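Local structure of oxidized polyvinyl alcohol hydrolase (Pseudomonas sp. VM15C, 3WWC) at residues 314-317 with 318-322. The protein hydrolyses beta-diketones such as 4,6-nonanedione, and oxidized polyvinyl alcohol in the second step of polyvinyl alcohol degradation. The protein carries 1 engineered substitution. Residues are numbered along the deposited sequence; the frame is centred on the assembly and turned at random.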
ATOM      1  N   ASN A 314      -2.443   1.443 -14.623  1.00  8.84           N
ATOM      2  CA  ASN A 314      -3.036   0.447 -13.750  1.00  8.92           C
ATOM      3  C   ASN A 314      -2.933  -0.930 -14.379  1.00  9.34           C
ATOM      4  O   ASN A 314      -2.600  -1.911 -13.702  1.00  8.52           O
ATOM      5  CB  ASN A 314      -4.515   0.723 -13.441  1.00  8.89           C
ATOM      6  CG  ASN A 314      -4.748   1.949 -12.573  1.00 10.51           C
ATOM      7  OD1 ASN A 314      -3.808   2.595 -12.120  1.00 11.47           O
ATOM      8  ND2 ASN A 314      -6.037   2.259 -12.327  1.00 11.90           N
ATOM      9  N   ARG A 315      -3.210  -1.020 -15.685  1.00  8.60           N
ATOM     10  CA  ARG A 315      -3.169  -2.343 -16.346  1.00  9.18           C
ATOM     11  C   ARG A 315      -1.737  -2.839 -16.386  1.00  8.62           C
ATOM     12  O   ARG A 315      -1.458  -4.016 -16.086  1.00  8.26           O
ATOM     13  CB  ARG A 315      -3.650  -2.232 -17.803  1.00 10.15           C
ATOM     14  CG  ARG A 315      -5.129  -1.989 -17.939  1.00 10.46           C
ATOM     15  CD  ARG A 315      -5.568  -2.062 -19.453  1.00 10.79           C
ATOM     16  NE  ARG A 315      -5.099  -0.952 -20.270  1.00 11.71           N
ATOM     17  CZ  ARG A 315      -5.781   0.180 -20.479  1.00 10.25           C
ATOM     18  NH1 ARG A 315      -6.970   0.390 -19.899  1.00 10.93           N
ATOM     19  NH2 ARG A 315      -5.288   1.034 -21.347  1.00 10.73           N
ATOM     20  N   TRP A 316      -0.801  -1.962 -16.752  1.00  9.27           N
ATOM     21  CA  TRP A 316       0.622  -2.346 -16.826  1.00  8.46           C
ATOM     22  C   TRP A 316       1.143  -2.767 -15.451  1.00  8.11           C
ATOM     23  O   TRP A 316       1.832  -3.807 -15.307  1.00  8.73           O
ATOM     24  CB  TRP A 316       1.472  -1.176 -17.358  1.00  9.34           C
ATOM     25  CG  TRP A 316       2.939  -1.476 -17.333  1.00 10.69           C
ATOM     26  CD1 TRP A 316       3.637  -2.262 -18.229  1.00 10.71           C
ATOM     27  CD2 TRP A 316       3.866  -1.123 -16.307  1.00 10.06           C
ATOM     28  NE1 TRP A 316       4.944  -2.409 -17.814  1.00 11.46           N
ATOM     29  CE2 TRP A 316       5.111  -1.731 -16.633  1.00 11.69           C
ATOM     30  CE3 TRP A 316       3.782  -0.359 -15.142  1.00 10.68           C
ATOM     31  CZ2 TRP A 316       6.236  -1.597 -15.831  1.00 12.49           C
ATOM     32  CZ3 TRP A 316       4.908  -0.227 -14.348  1.00 12.82           C
ATOM     33  CH2 TRP A 316       6.121  -0.847 -14.702  1.00 12.91           C
ATOM     34  N   ALA A 317       0.809  -1.980 -14.427  1.00  7.86           N
ATOM     35  CA  ALA A 317       1.336  -2.319 -13.090  1.00  7.56           C
ATOM     36  C   ALA A 317       0.770  -3.626 -12.573  1.00  8.50           C
ATOM     37  O   ALA A 317       1.536  -4.479 -12.110  1.00  9.34           O
ATOM     38  CB  ALA A 317       1.014  -1.144 -12.086  1.00  8.46           C
ATOM     39  N   LEU A 318      -0.553  -3.833 -12.654  1.00  7.91           N
ATOM     40  CA  LEU A 318      -1.108  -5.076 -12.140  1.00  8.79           C
ATOM     41  C   LEU A 318      -0.672  -6.264 -12.947  1.00  9.17           C
ATOM     42  O   LEU A 318      -0.351  -7.291 -12.362  1.00  9.16           O
ATOM     43  CB  LEU A 318      -2.645  -4.993 -12.049  1.00  9.06           C
ATOM     44  CG  LEU A 318      -3.206  -4.651 -10.626  1.00  9.63           C
ATOM     45  CD1 LEU A 318      -2.889  -5.707  -9.563  1.00 10.13           C
ATOM     46  CD2 LEU A 318      -2.644  -3.298 -10.230  1.00 11.18           C
ATOM     47  N   ASP A 319      -0.588  -6.134 -14.262  1.00  8.77           N
ATOM     48  CA  ASP A 319      -0.137  -7.273 -15.053  1.00  9.03           C
ATOM     49  C   ASP A 319       1.326  -7.566 -14.802  1.00  9.58           C
ATOM     50  O   ASP A 319       1.743  -8.734 -14.914  1.00 10.55           O
ATOM     51  CB  ASP A 319      -0.377  -7.023 -16.548  1.00 10.00           C
ATOM     52  CG  ASP A 319      -1.851  -6.975 -16.899  1.00 10.20           C
ATOM     53  OD1 ASP A 319      -2.709  -7.294 -16.067  1.00 10.23           O
ATOM     54  OD2 ASP A 319      -2.181  -6.578 -18.050  1.00 10.70           O
ATOM     55  N   THR A 320       2.134  -6.552 -14.457  1.00  8.32           N
ATOM     56  CA  THR A 320       3.547  -6.765 -14.119  1.00  9.38           C
ATOM     57  C   THR A 320       3.612  -7.529 -12.801  1.00  8.84           C
ATOM     58  O   THR A 320       4.363  -8.529 -12.672  1.00  8.98           O
ATOM     59  CB  THR A 320       4.254  -5.434 -13.958  1.00  8.33           C
ATOM     60  OG1 THR A 320       4.345  -4.789 -15.253  1.00  9.93           O
ATOM     61  CG2 THR A 320       5.676  -5.646 -13.398  1.00  9.94           C
ATOM     62  N   LEU A 321       2.819  -7.119 -11.797  1.00  8.63           N
ATOM     63  CA  LEU A 321       2.828  -7.878 -10.542  1.00  8.66           C
ATOM     64  C   LEU A 321       2.368  -9.342 -10.796  1.00  9.26           C
ATOM     65  O   LEU A 321       2.999 -10.294 -10.303  1.00  7.92           O
ATOM     66  CB  LEU A 321       1.865  -7.241  -9.496  1.00  8.97           C
ATOM     67  CG  LEU A 321       2.176  -5.801  -9.106  1.00  9.59           C
ATOM     68  CD1 LEU A 321       1.130  -5.402  -8.052  1.00 10.85           C
ATOM     69  CD2 LEU A 321       3.568  -5.663  -8.501  1.00 12.67           C
ATOM     70  N   ALA A 322       1.314  -9.524 -11.589  1.00  9.07           N
ATOM     71  CA  ALA A 322       0.782 -10.880 -11.859  1.00  9.20           C
ATOM     72  C   ALA A 322       1.763 -11.759 -12.646  1.00 10.23           C
ATOM     73  O   ALA A 322       1.649 -12.979 -12.628  1.00 11.74           O
ATOM     74  CB  ALA A 322      -0.582 -10.751 -12.628  1.00 10.05           C
TER
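The carbonyl oxygen of Trp316 is gripped twice by Thr320. The backbone N of Thr320 donates to Trp316 O at 2.9 Å, with a bent N-H...O angle of 144°. The hydroxyl OG1 of Thr320 donates to the same Trp316 O at 2.7 Å. The two donors arrive from opposite faces of the carbonyl plane, and OG1 lies above it. The hydroxyl can turn back to the preceding turn because OG1 lies beside its own backbone N, anti to the carbonyl carbon (chi1 -69°). Thr320 OG1 also lies over one face of the Trp316 indole, offset toward the rim, 3.4 Å from Trp316 CE2. The Trp316 ring reaches this place with CG anti to the backbone N (chi1 175°). Its NE1 is hydrogen-bonded to Thr336 OG1. Such a bond from a Ser or Thr hydroxyl to the carbonyl four residues back is common inside alpha helices; here it lies in helix 310-322. The regular i to i+4 ladder continues on both sides. Leu318 N donates to Asn314 O at 3.0 Å, and Leu321 N to Ala317 O at 3.0 Å. Asp319 N bonds to Arg315 O at 2.9 Å. The Asp319 carboxylate folds back near that carbonyl, but its bonds go elsewhere, to Tyr95 OH and His93 NE2. Trp316, Ala317 and Thr320 pack on Met250, and Leu321 on Ile248, both from strand 247-253. This seats one side of the helix against the central mixed sheet of the alpha/beta-hydrolase fold. Leu318 touches Tyr95, in a loop.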